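Local structure of N-acetylglucosamine 2-epimerase (Xylella fastidiosa, 3GT5) at residues Gly248-Trp253 against Asp278-Arg283; Val272-Phe277 against Ala320-Arg325; Arg25-Ala30 against Val77-Ser82; Ser53-Val58 against Met119-Cys124. The protein belongs to the N-acylglucosamine 2-epimerase family of isomerases and probably epimerises an N-acylated amino sugar or a related sugar. One frame throughout, in Å; residues are numbered along the deposited sequence.

Interaction 1: residues Gly248-Trp253 against Asp278-Arg283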
loop_
_atom_site.group_PDB
_atom_site.type_symbol
_atom_site.label_atom_id
_atom_site.label_comp_id
_atom_site.label_asym_id
_atom_site.label_seq_id
_atom_site.Cartn_x
_atom_site.Cartn_y
_atom_site.Cartn_z
ATOM N N GLY A 248 -8.149 3.694 7.139
ATOM C CA GLY A 248 -7.571 3.301 5.854
ATOM C C GLY A 248 -7.008 1.908 5.894
ATOM O O GLY A 248 -7.023 1.205 4.893
ATOM N N HIS A 249 -6.469 1.527 7.039
ATOM C CA HIS A 249 -5.964 0.137 7.178
ATOM C C HIS A 249 -7.060 -0.875 7.393
ATOM O O HIS A 249 -6.899 -2.048 6.986
ATOM C CB HIS A 249 -4.833 0.057 8.235
ATOM C CG HIS A 249 -3.541 0.658 7.797
ATOM N ND1 HIS A 249 -2.556 1.050 8.690
ATOM C CD2 HIS A 249 -3.076 0.996 6.571
ATOM C CE1 HIS A 249 -1.528 1.541 8.026
ATOM N NE2 HIS A 249 -1.816 1.525 6.734
ATOM N N GLN A 250 -8.190 -0.455 7.969
ATOM C CA GLN A 250 -9.313 -1.359 8.159
ATOM C C GLN A 250 -9.899 -1.687 6.779
ATOM O O GLN A 250 -10.235 -2.846 6.481
ATOM C CB GLN A 250 -10.385 -0.790 9.099
ATOM C CG GLN A 250 -9.833 -0.106 10.324
ATOM C CD GLN A 250 -8.925 -0.980 11.147
ATOM O OE1 GLN A 250 -9.274 -2.137 11.425
ATOM N NE2 GLN A 250 -7.810 -0.423 11.615
ATOM N N THR A 251 -10.071 -0.636 5.964
ATOM C CA THR A 251 -10.632 -0.818 4.623
ATOM C C THR A 251 -9.652 -1.537 3.701
ATOM O O THR A 251 -10.061 -2.372 2.880
ATOM C CB THR A 251 -11.160 0.475 4.024
ATOM O OG1 THR A 251 -10.070 1.384 3.785
ATOM C CG2 THR A 251 -12.235 1.085 5.004
ATOM N N GLU A 252 -8.368 -1.228 3.838
ATOM C CA GLU A 252 -7.342 -1.945 3.072
ATOM C C GLU A 252 -7.377 -3.423 3.389
ATOM O O GLU A 252 -7.261 -4.253 2.481
ATOM C CB GLU A 252 -5.970 -1.371 3.371
ATOM C CG GLU A 252 -4.827 -1.937 2.546
ATOM C CD GLU A 252 -3.568 -1.059 2.520
ATOM O OE1 GLU A 252 -3.479 0.030 3.187
ATOM O OE2 GLU A 252 -2.599 -1.446 1.822
ATOM N N TRP A 253 -7.513 -3.779 4.659
ATOM C CA TRP A 253 -7.676 -5.205 5.007
ATOM C C TRP A 253 -8.959 -5.799 4.405
ATOM O O TRP A 253 -8.972 -6.960 3.951
ATOM C CB TRP A 253 -7.667 -5.394 6.523
ATOM C CG TRP A 253 -6.331 -5.644 7.093
ATOM C CD1 TRP A 253 -5.624 -4.841 7.949
ATOM C CD2 TRP A 253 -5.503 -6.783 6.837
ATOM N NE1 TRP A 253 -4.415 -5.406 8.237
ATOM C CE2 TRP A 253 -4.322 -6.616 7.591
ATOM C CE3 TRP A 253 -5.654 -7.938 6.039
ATOM C CZ2 TRP A 253 -3.258 -7.553 7.568
ATOM C CZ3 TRP A 253 -4.601 -8.874 6.028
ATOM C CH2 TRP A 253 -3.443 -8.684 6.802
ATOM N N ASP A 278 -17.388 -1.504 7.712
ATOM C CA ASP A 278 -18.622 -0.814 8.173
ATOM C C ASP A 278 -18.280 0.049 9.367
ATOM O O ASP A 278 -18.660 1.216 9.420
ATOM C CB ASP A 278 -19.748 -1.796 8.559
ATOM C CG ASP A 278 -20.287 -2.628 7.372
ATOM O OD1 ASP A 278 -19.935 -2.397 6.183
ATOM O OD2 ASP A 278 -21.064 -3.571 7.667
ATOM N N VAL A 279 -17.558 -0.514 10.325
ATOM C CA VAL A 279 -17.151 0.232 11.507
ATOM C C VAL A 279 -16.198 1.365 11.178
ATOM O O VAL A 279 -16.394 2.502 11.660
ATOM C CB VAL A 279 -16.511 -0.695 12.565
ATOM C CG1 VAL A 279 -15.885 0.131 13.695
ATOM C CG2 VAL A 279 -17.562 -1.655 13.071
ATOM N N ALA A 280 -15.194 1.094 10.345
ATOM C CA ALA A 280 -14.192 2.113 9.978
ATOM C C ALA A 280 -14.812 3.343 9.326
ATOM O O ALA A 280 -14.471 4.484 9.679
ATOM C CB ALA A 280 -13.091 1.506 9.056
ATOM N N VAL A 281 -15.706 3.150 8.368
ATOM C CA VAL A 281 -16.272 4.315 7.672
ATOM C C VAL A 281 -17.295 5.031 8.578
ATOM O O VAL A 281 -17.382 6.261 8.501
ATOM C CB VAL A 281 -16.845 3.981 6.241
ATOM C CG1 VAL A 281 -15.735 3.379 5.413
ATOM C CG2 VAL A 281 -18.076 3.026 6.314
ATOM N N ALA A 282 -18.013 4.302 9.438
ATOM C CA ALA A 282 -18.954 4.933 10.401
ATOM C C ALA A 282 -18.209 5.880 11.330
ATOM O O ALA A 282 -18.647 7.015 11.627
ATOM C CB ALA A 282 -19.720 3.863 11.232
ATOM N N ARG A 283 -17.102 5.404 11.844
ATOM C CA ARG A 283 -16.306 6.195 12.760
ATOM C C ARG A 283 -15.571 7.343 12.122
ATOM O O ARG A 283 -15.290 8.325 12.823
ATOM C CB ARG A 283 -15.270 5.337 13.459
ATOM C CG ARG A 283 -15.843 4.227 14.278
ATOM C CD ARG A 283 -15.828 4.466 15.815
ATOM N NE ARG A 283 -16.291 3.210 16.411
ATOM C CZ ARG A 283 -15.547 2.237 16.974
ATOM N NH1 ARG A 283 -14.234 2.336 17.200
ATOM N NH2 ARG A 283 -16.166 1.139 17.383
#
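Gln250 and Ala280 meet through their CB atoms, 3.5 Å apart, where the two helices face each other most directly. The methyl of Ala280 points at helix 247-263 and lies against the aliphatic start of the glutamine, with Gln250 CG 3.8 Å from Ala280 CB. Beyond CG the glutamine chain bends at chi2 (-56°), carrying its amide off to one side: OE1 accepts from Val217 N and NE2 gives to Gln246 O. Only the hydrocarbon part of Gln250 therefore faces the neighbouring helix, while its buried amide is paired at both ends. Helices 247-263 and 269-284 follow each other in the chain and run nearly antiparallel, at 151° over these segments, forming one of the helical hairpins from which the (alpha/alpha)6 barrel of this family is built. Their local axes approach to 8.8 Å, a spacing that suits a side chain as small as Ala280. One residue on, Thr251 turns its methyl across the interface: CG2 stands anti to the carbonyl carbon and reaches Ala280 CB and Val281 CG1, each at 4.2 Å. Its OG1 lies on another side and is hydrogen-bonded to Ser315 OG of helix 309-326. A beta-branched threonine thus fits twice over: its methyl packs on one helix and its hydroxyl bonds to another. Val281 presents one branch, CG1, from the flank of its helix, and its side chain also packs on Leu292 in a loop.

Interaction 2: residues Val272-Phe277 against Ala320-Arg325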
loop_
_atom_site.group_PDB
_atom_site.type_symbol
_atom_site.label_atom_id
_atom_site.label_comp_id
_atom_site.label_asym_id
_atom_site.label_seq_id
_atom_site.Cartn_x
_atom_site.Cartn_y
_atom_site.Cartn_z
ATOM N N VAL A 272 -15.793 -10.885 8.031
ATOM C CA VAL A 272 -14.740 -10.086 8.690
ATOM C C VAL A 272 -14.483 -8.783 7.924
ATOM O O VAL A 272 -14.414 -7.702 8.530
ATOM C CB VAL A 272 -13.455 -10.891 8.924
ATOM C CG1 VAL A 272 -12.296 -9.994 9.374
ATOM C CG2 VAL A 272 -13.670 -11.998 9.944
ATOM N N ALA A 273 -14.377 -8.883 6.591
ATOM C CA ALA A 273 -14.235 -7.702 5.708
ATOM C C ALA A 273 -15.346 -6.673 5.952
ATOM O O ALA A 273 -15.063 -5.485 6.083
ATOM C CB ALA A 273 -14.248 -8.129 4.215
ATOM N N ARG A 274 -16.593 -7.148 5.995
ATOM C CA ARG A 274 -17.760 -6.243 6.215
ATOM C C ARG A 274 -17.673 -5.568 7.592
ATOM O O ARG A 274 -17.925 -4.367 7.719
ATOM C CB ARG A 274 -19.086 -7.011 6.060
ATOM C CG ARG A 274 -19.311 -7.542 4.654
ATOM C CD ARG A 274 -20.716 -8.085 4.465
ATOM N NE ARG A 274 -21.683 -6.995 4.605
ATOM C CZ ARG A 274 -22.937 -7.016 4.146
ATOM N NH1 ARG A 274 -23.400 -8.084 3.511
ATOM N NH2 ARG A 274 -23.723 -5.956 4.346
ATOM N N SER A 275 -17.273 -6.316 8.616
ATOM C CA SER A 275 -17.158 -5.757 9.983
ATOM C C SER A 275 -16.097 -4.648 10.026
ATOM O O SER A 275 -16.293 -3.599 10.667
ATOM C CB SER A 275 -16.874 -6.851 11.043
ATOM O OG SER A 275 -15.498 -7.307 11.036
ATOM N N LEU A 276 -14.964 -4.873 9.351
ATOM C CA LEU A 276 -13.892 -3.891 9.359
ATOM C C LEU A 276 -14.300 -2.609 8.613
ATOM O O LEU A 276 -14.077 -1.465 9.089
ATOM C CB LEU A 276 -12.631 -4.462 8.698
ATOM C CG LEU A 276 -11.962 -5.588 9.523
ATOM C CD1 LEU A 276 -10.763 -6.235 8.778
ATOM C CD2 LEU A 276 -11.507 -5.087 10.932
ATOM N N PHE A 277 -14.860 -2.815 7.428
ATOM C CA PHE A 277 -15.212 -1.685 6.567
ATOM C C PHE A 277 -16.338 -0.842 7.237
ATOM O O PHE A 277 -16.205 0.386 7.339
ATOM C CB PHE A 277 -15.646 -2.161 5.200
ATOM C CG PHE A 277 -16.066 -1.038 4.270
ATOM C CD1 PHE A 277 -15.190 -0.564 3.326
ATOM C CD2 PHE A 277 -17.322 -0.461 4.352
ATOM C CE1 PHE A 277 -15.517 0.467 2.463
ATOM C CE2 PHE A 277 -17.670 0.587 3.477
ATOM C CZ PHE A 277 -16.765 1.039 2.539
ATOM N N ALA A 320 -15.972 -1.254 -3.697
ATOM C CA ALA A 320 -16.288 -1.906 -4.973
ATOM C C ALA A 320 -16.265 -3.450 -4.829
ATOM O O ALA A 320 -17.187 -4.154 -5.310
ATOM C CB ALA A 320 -15.310 -1.385 -6.114
ATOM N N LEU A 321 -15.204 -3.986 -4.194
ATOM C CA LEU A 321 -15.134 -5.434 -3.964
ATOM C C LEU A 321 -16.300 -5.963 -3.072
ATOM O O LEU A 321 -16.873 -7.001 -3.375
ATOM C CB LEU A 321 -13.753 -5.862 -3.446
ATOM C CG LEU A 321 -12.537 -5.654 -4.369
ATOM C CD1 LEU A 321 -11.289 -6.376 -3.861
ATOM C CD2 LEU A 321 -12.822 -6.105 -5.727
ATOM N N LEU A 322 -16.651 -5.225 -2.017
ATOM C CA LEU A 322 -17.719 -5.597 -1.097
ATOM C C LEU A 322 -19.051 -5.548 -1.814
ATOM O O LEU A 322 -19.844 -6.458 -1.648
ATOM C CB LEU A 322 -17.757 -4.660 0.097
ATOM C CG LEU A 322 -16.623 -4.965 1.090
ATOM C CD1 LEU A 322 -16.277 -3.769 1.983
ATOM C CD2 LEU A 322 -17.064 -6.179 1.917
ATOM N N ALA A 323 -19.263 -4.509 -2.608
ATOM C CA ALA A 323 -20.491 -4.374 -3.428
ATOM C C ALA A 323 -20.679 -5.546 -4.383
ATOM O O ALA A 323 -21.804 -6.097 -4.486
ATOM C CB ALA A 323 -20.506 -3.023 -4.200
ATOM N N THR A 324 -19.619 -5.952 -5.076
ATOM C CA THR A 324 -19.718 -6.984 -6.099
ATOM C C THR A 324 -19.935 -8.361 -5.484
ATOM O O THR A 324 -20.758 -9.139 -5.959
ATOM C CB THR A 324 -18.468 -7.006 -6.993
ATOM O OG1 THR A 324 -18.268 -5.696 -7.537
ATOM C CG2 THR A 324 -18.676 -8.005 -8.151
ATOM N N ARG A 325 -19.237 -8.633 -4.384
ATOM C CA ARG A 325 -19.400 -9.903 -3.683
ATOM C C ARG A 325 -20.734 -10.029 -2.937
ATOM O O ARG A 325 -21.397 -11.086 -2.984
ATOM C CB ARG A 325 -18.241 -10.081 -2.694
ATOM C CG ARG A 325 -18.207 -11.401 -1.956
ATOM C CD ARG A 325 -18.281 -12.607 -2.899
ATOM N NE ARG A 325 -17.777 -13.829 -2.281
ATOM C CZ ARG A 325 -18.438 -14.599 -1.416
ATOM N NH1 ARG A 325 -19.678 -14.295 -1.017
ATOM N NH2 ARG A 325 -17.841 -15.695 -0.938
#
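Leu322 projects from helix 309-326 and divides its two methyls between three residues of helix 269-284. Both helices belong to the (alpha/alpha)6 barrel of the N-acylglucosamine 2-epimerase family, and they cross here at 135° with local axes 11.1 Å apart, a wide separation, which the branched side chain of Leu322 spans. CD1 goes to Phe277, lying 3.6 Å from Phe277 CG and meeting the ring obliquely. CD2 takes the other direction, 3.8 Å from Arg274 CG and 4.1 Å from Ala273 CB. The small alanine lets the branch come close to the helix, and Arg274 contributes its CG methylene. Phe277 reaches the leucine because CG is anti to the backbone N (chi1 178°), which places the start of the ring against Leu322 CD1. Behind this first shell, the same ring makes edge-to-face contacts with Tyr331 and Trp334 of helix 329-346. Arg274 bends at chi3 (64°) and gives a hydrogen bond from NE to Tyr331 OH, so its polar end is held by the tyrosine that packs on both Phe277 and Leu322. On the far end of the 320-325 segment, Arg325 NE forms a salt bridge with Asp261 OD2 of helix 247-263. Within the helical turn, Thr324 OG1 binds Ala320 O at 2.9 Å, reaching that oxygen from the face of the carbonyl plane opposite the one used by Thr324 N.

Interaction 3: residues Arg25-Ala30 against Val77-Ser82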
loop_
_atom_site.group_PDB
_atom_site.type_symbol
_atom_site.label_atom_id
_atom_site.label_comp_id
_atom_site.label_asym_id
_atom_site.label_seq_id
_atom_site.Cartn_x
_atom_site.Cartn_y
_atom_site.Cartn_z
ATOM N N ARG A 25 9.012 12.153 -16.461
ATOM C CA ARG A 25 9.819 13.008 -15.594
ATOM C C ARG A 25 10.405 12.312 -14.353
ATOM O O ARG A 25 11.430 12.755 -13.829
ATOM C CB ARG A 25 9.025 14.235 -15.170
ATOM C CG ARG A 25 8.869 15.236 -16.302
ATOM C CD ARG A 25 7.953 16.392 -15.941
ATOM N NE ARG A 25 6.663 15.923 -15.418
ATOM C CZ ARG A 25 5.692 16.730 -15.009
ATOM N NH1 ARG A 25 4.545 16.222 -14.536
ATOM N NH2 ARG A 25 5.846 18.038 -15.104
ATOM N N CYS A 26 9.781 11.203 -13.922
ATOM C CA CYS A 26 10.272 10.488 -12.751
ATOM C C CYS A 26 11.536 9.654 -13.001
ATOM O O CYS A 26 12.180 9.216 -12.042
ATOM C CB CYS A 26 9.176 9.582 -12.151
ATOM S SG CYS A 26 8.735 8.172 -13.206
ATOM N N ILE A 27 11.891 9.433 -14.267
ATOM C CA ILE A 27 12.980 8.509 -14.629
ATOM C C ILE A 27 14.333 9.225 -14.556
ATOM O O ILE A 27 14.558 10.294 -15.190
ATOM C CB ILE A 27 12.753 7.879 -16.023
ATOM C CG1 ILE A 27 11.474 7.007 -16.045
ATOM C CG2 ILE A 27 13.988 7.104 -16.467
ATOM C CD1 ILE A 27 11.021 6.699 -17.430
ATOM N N ASP A 28 15.227 8.680 -13.747
ATOM C CA ASP A 28 16.572 9.186 -13.657
ATOM C C ASP A 28 17.434 8.270 -14.518
ATOM O O ASP A 28 17.654 7.113 -14.161
ATOM C CB ASP A 28 17.034 9.171 -12.210
ATOM C CG ASP A 28 18.398 9.810 -12.004
ATOM O OD1 ASP A 28 19.079 10.170 -12.994
ATOM O OD2 ASP A 28 18.801 9.935 -10.828
ATOM N N SER A 29 17.920 8.798 -15.648
ATOM C CA SER A 29 18.780 8.050 -16.559
ATOM C C SER A 29 20.052 7.558 -15.878
ATOM O O SER A 29 20.601 6.550 -16.292
ATOM C CB SER A 29 19.156 8.893 -17.792
ATOM O OG SER A 29 19.804 10.092 -17.413
ATOM N N ALA A 30 20.488 8.239 -14.821
ATOM C CA ALA A 30 21.615 7.787 -13.988
ATOM C C ALA A 30 21.320 6.575 -13.090
ATOM O O ALA A 30 22.266 5.943 -12.599
ATOM C CB ALA A 30 22.166 8.962 -13.125
ATOM N N VAL A 77 9.968 -0.604 -16.010
ATOM C CA VAL A 77 9.981 -1.748 -15.045
ATOM C C VAL A 77 11.405 -2.310 -14.910
ATOM O O VAL A 77 11.920 -2.486 -13.776
ATOM C CB VAL A 77 8.983 -2.883 -15.454
ATOM C CG1 VAL A 77 9.183 -4.182 -14.604
ATOM C CG2 VAL A 77 7.535 -2.418 -15.346
ATOM N N HIS A 78 12.057 -2.579 -16.056
ATOM C CA HIS A 78 13.478 -3.043 -16.046
ATOM C C HIS A 78 14.462 -2.064 -15.362
ATOM O O HIS A 78 15.258 -2.443 -14.509
ATOM C CB HIS A 78 13.964 -3.335 -17.499
ATOM C CG HIS A 78 13.466 -4.639 -18.057
ATOM N ND1 HIS A 78 12.163 -4.846 -18.452
ATOM C CD2 HIS A 78 14.109 -5.814 -18.286
ATOM C CE1 HIS A 78 12.026 -6.083 -18.913
ATOM N NE2 HIS A 78 13.193 -6.688 -18.819
ATOM N N HIS A 79 14.369 -0.787 -15.712
ATOM C CA HIS A 79 15.159 0.252 -15.106
ATOM C C HIS A 79 14.977 0.286 -13.579
ATOM O O HIS A 79 15.953 0.371 -12.835
ATOM C CB HIS A 79 14.747 1.595 -15.763
ATOM C CG HIS A 79 15.477 2.797 -15.267
ATOM N ND1 HIS A 79 16.698 3.199 -15.790
ATOM C CD2 HIS A 79 15.113 3.760 -14.384
ATOM C CE1 HIS A 79 17.082 4.311 -15.187
ATOM N NE2 HIS A 79 16.125 4.685 -14.342
ATOM N N GLY A 80 13.708 0.244 -13.128
ATOM C CA GLY A 80 13.398 0.285 -11.701
ATOM C C GLY A 80 13.900 -0.925 -10.949
ATOM O O GLY A 80 14.407 -0.807 -9.826
ATOM N N LEU A 81 13.721 -2.101 -11.534
ATOM C CA LEU A 81 14.238 -3.318 -10.910
ATOM C C LEU A 81 15.775 -3.349 -10.842
ATOM O O LEU A 81 16.341 -3.851 -9.861
ATOM C CB LEU A 81 13.694 -4.559 -11.599
ATOM C CG LEU A 81 12.228 -4.846 -11.337
ATOM C CD1 LEU A 81 11.715 -5.831 -12.323
ATOM C CD2 LEU A 81 12.018 -5.373 -9.863
ATOM N N SER A 82 16.469 -2.803 -11.853
ATOM C CA SER A 82 17.919 -2.696 -11.774
ATOM C C SER A 82 18.359 -1.856 -10.579
ATOM O O SER A 82 19.298 -2.204 -9.888
ATOM C CB SER A 82 18.561 -2.103 -13.052
ATOM O OG SER A 82 18.218 -2.934 -14.136
#
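His79 carries the polar part of the contact, directing NE2 at the backbone oxygen of Asp28 in the facing loop. The separation of His79 NE2 and Asp28 O is short, 2.9 Å, but the N-H...O angle is only 120°, and the bond is weak. Asp28 O lies in the imidazole plane at the ring edge, close to CE1 as well as NE2. The imidazole NE2 also gives a hydrogen bond to Gly32 O, its stronger partner, so one N-H is shared between two carbonyls of the same loop. A histidine suits this place because a rigid ring can carry a donor well clear of its helix: CG is anti to the backbone N (chi1 -179°), which sends the imidazole outward to the loop.

Apolar contact comes from Ile27, whose CG2 sits over one face of the ring in a CH-pi interaction, 4.2 Å from the His79 centroid and 27° off the ring normal. The loop itself connects helix 8-22 to strand 36-37, and His79 ties it to helix 71-88 at the outside of the (alpha/alpha)6 barrel; Ile27 also packs on Tyr61 of helix 51-68.

Within the loop, Asp28 uses both carboxylate oxygens. Asp28 OD1 accepts from Ala30 N at 3.0 Å, an Asx turn in which the donor comes from above the carboxylate plane. The other oxygen, OD2, forms a salt bridge with Arg49 NH2 on strand 48-50.

Interaction 4: residues Ser53-Val58 against Met119-Cys124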
loop_
_atom_site.group_PDB
_atom_site.type_symbol
_atom_site.label_atom_id
_atom_site.label_comp_id
_atom_site.label_asym_id
_atom_site.label_seq_id
_atom_site.Cartn_x
_atom_site.Cartn_y
_atom_site.Cartn_z
ATOM N N SER A 53 9.590 4.139 -2.363
ATOM C CA SER A 53 9.372 4.711 -3.722
ATOM C C SER A 53 9.994 3.880 -4.857
ATOM O O SER A 53 9.348 3.640 -5.919
ATOM C CB SER A 53 9.792 6.182 -3.798
ATOM O OG SER A 53 8.810 6.980 -3.181
ATOM N N SER A 54 11.236 3.443 -4.667
ATOM C CA SER A 54 11.928 2.637 -5.688
ATOM C C SER A 54 11.093 1.405 -6.076
ATOM O O SER A 54 10.972 1.056 -7.258
ATOM C CB SER A 54 13.324 2.166 -5.210
ATOM O OG SER A 54 14.229 3.248 -5.088
ATOM N N THR A 55 10.529 0.735 -5.094
ATOM C CA THR A 55 9.685 -0.443 -5.353
ATOM C C THR A 55 8.282 -0.086 -5.878
ATOM O O THR A 55 7.766 -0.745 -6.796
ATOM C CB THR A 55 9.617 -1.311 -4.095
ATOM O OG1 THR A 55 9.167 -0.522 -2.981
ATOM C CG2 THR A 55 10.976 -1.946 -3.788
ATOM N N ARG A 56 7.644 0.929 -5.294
ATOM C CA ARG A 56 6.291 1.295 -5.715
ATOM C C ARG A 56 6.267 1.757 -7.166
ATOM O O ARG A 56 5.303 1.504 -7.877
ATOM C CB ARG A 56 5.688 2.360 -4.788
ATOM C CG ARG A 56 5.151 1.744 -3.484
ATOM C CD ARG A 56 4.609 2.805 -2.561
ATOM N NE ARG A 56 4.151 2.226 -1.297
ATOM C CZ ARG A 56 3.537 2.930 -0.339
ATOM N NH1 ARG A 56 3.241 4.205 -0.540
ATOM N NH2 ARG A 56 3.151 2.333 0.790
ATOM N N PHE A 57 7.309 2.463 -7.612
ATOM C CA PHE A 57 7.350 2.875 -9.032
ATOM C C PHE A 57 7.447 1.674 -9.984
ATOM O O PHE A 57 6.939 1.725 -11.085
ATOM C CB PHE A 57 8.511 3.796 -9.327
ATOM C CG PHE A 57 8.210 5.259 -9.159
ATOM C CD1 PHE A 57 7.275 5.893 -9.970
ATOM C CD2 PHE A 57 8.923 6.016 -8.243
ATOM C CE1 PHE A 57 7.020 7.261 -9.820
ATOM C CE2 PHE A 57 8.675 7.393 -8.095
ATOM C CZ PHE A 57 7.722 7.999 -8.895
ATOM N N VAL A 58 8.100 0.587 -9.570
ATOM C CA VAL A 58 8.059 -0.652 -10.371
ATOM C C VAL A 58 6.627 -1.170 -10.496
ATOM O O VAL A 58 6.189 -1.542 -11.578
ATOM C CB VAL A 58 8.944 -1.728 -9.745
ATOM C CG1 VAL A 58 8.720 -3.137 -10.374
ATOM C CG2 VAL A 58 10.384 -1.341 -9.844
ATOM N N MET A 119 9.146 -7.683 -2.422
ATOM C CA MET A 119 8.385 -8.880 -2.893
ATOM C C MET A 119 7.329 -8.483 -3.934
ATOM O O MET A 119 7.188 -9.116 -4.992
ATOM C CB MET A 119 7.778 -9.692 -1.749
ATOM C CG MET A 119 7.050 -10.931 -2.215
ATOM S SD MET A 119 8.152 -12.251 -3.005
ATOM C CE MET A 119 8.428 -13.282 -1.519
ATOM N N LEU A 120 6.628 -7.388 -3.671
ATOM C CA LEU A 120 5.656 -6.881 -4.609
ATOM C C LEU A 120 6.318 -6.460 -5.931
ATOM O O LEU A 120 5.792 -6.824 -7.016
ATOM C CB LEU A 120 4.905 -5.691 -3.996
ATOM C CG LEU A 120 3.817 -5.092 -4.894
ATOM C CD1 LEU A 120 2.661 -6.095 -5.124
ATOM C CD2 LEU A 120 3.262 -3.770 -4.311
ATOM N N ALA A 121 7.446 -5.742 -5.866
ATOM C CA ALA A 121 8.135 -5.301 -7.094
ATOM C C ALA A 121 8.582 -6.541 -7.914
ATOM O O ALA A 121 8.466 -6.590 -9.155
ATOM C CB ALA A 121 9.332 -4.392 -6.792
ATOM N N TYR A 122 9.135 -7.535 -7.236
ATOM C CA TYR A 122 9.597 -8.738 -7.965
ATOM C C TYR A 122 8.414 -9.511 -8.565
ATOM O O TYR A 122 8.533 -10.055 -9.687
ATOM C CB TYR A 122 10.433 -9.644 -7.048
ATOM C CG TYR A 122 11.782 -9.089 -6.619
ATOM C CD1 TYR A 122 12.476 -8.114 -7.367
ATOM C CD2 TYR A 122 12.420 -9.583 -5.475
ATOM C CE1 TYR A 122 13.695 -7.607 -6.953
ATOM C CE2 TYR A 122 13.683 -9.107 -5.092
ATOM C CZ TYR A 122 14.318 -8.132 -5.842
ATOM O OH TYR A 122 15.546 -7.638 -5.455
ATOM N N SER A 123 7.279 -9.566 -7.856
ATOM C CA SER A 123 6.075 -10.254 -8.375
ATOM C C SER A 123 5.573 -9.530 -9.633
ATOM O O SER A 123 5.226 -10.175 -10.638
ATOM C CB SER A 123 4.965 -10.278 -7.330
ATOM O OG SER A 123 5.434 -10.991 -6.237
ATOM N N CYS A 124 5.587 -8.202 -9.579
ATOM C CA CYS A 124 5.288 -7.401 -10.769
ATOM C C CYS A 124 6.248 -7.702 -11.926
ATOM O O CYS A 124 5.787 -7.832 -13.085
ATOM C CB CYS A 124 5.323 -5.911 -10.465
ATOM S SG CYS A 124 3.935 -5.381 -9.468
#
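In Val58, CG1 is anti to the backbone N (chi1 168°), which aims that branch at helix 112-127, where it meets Ala121 and Cys124. The methyl lies 3.7 Å from Ala121 O and 3.8 Å from Ala121 CB, touching the backbone as well as the side chain, and it comes within 4.4 Å of Cys124 CB. Thr55 is turned with its hydroxyl between the backbone N and the carbonyl carbon (chi1 55°). From there OG1 can bond back to Leu51 O and Val52 O, about one turn back toward the N-terminus of its own helix, which satisfies a buried polar group without help from across the interface. Thr55 meets Ala121 through CB, 4.1 Å from Ala121 CB, and through its carbonyl oxygen. The two helices run nearly parallel, at 28° over these segments, as expected for neighbouring inner helices of an (alpha/alpha)6 barrel, in which the chain passes through an outer helix, here 71-88, between one inner helix and the next. The local axes are only 8.4 Å apart, and CA of Thr55 lies 5.4 Å from CA of Ala121; the single methyl of Ala121 suits such a spacing. Helix 71-88 covers one flank, with Val84 against both Thr55 and Tyr122. Away from the valine, Ser123 OG binds Met119 O at 2.9 Å from above the carbonyl plane, while Ser123 N reaches that oxygen from the opposite face.

How the interactions relate
Interactions 1, 2 and 4 are buried helix-to-helix contacts made mainly by apolar groups, whereas interaction 3 lies at the surface and combines a weak bond from an imidazole to a loop carbonyl with a CH-pi contact. Interactions 1 and 2 touch directly, Thr251 CG2 lying 3.8 Å from Phe277 CD1, and share helix 269-284, which meets helix 247-263 in one and helix 309-326 in the other. On the opposite side of the chain's centre, interactions 3 and 4 meet where Val58 CG2 packs on Gly80 C and Leu81 N. Direction separates the buried three: 4 joins nearly parallel helices, 1 nearly antiparallel ones, and 2 crosses more steeply around a single leucine.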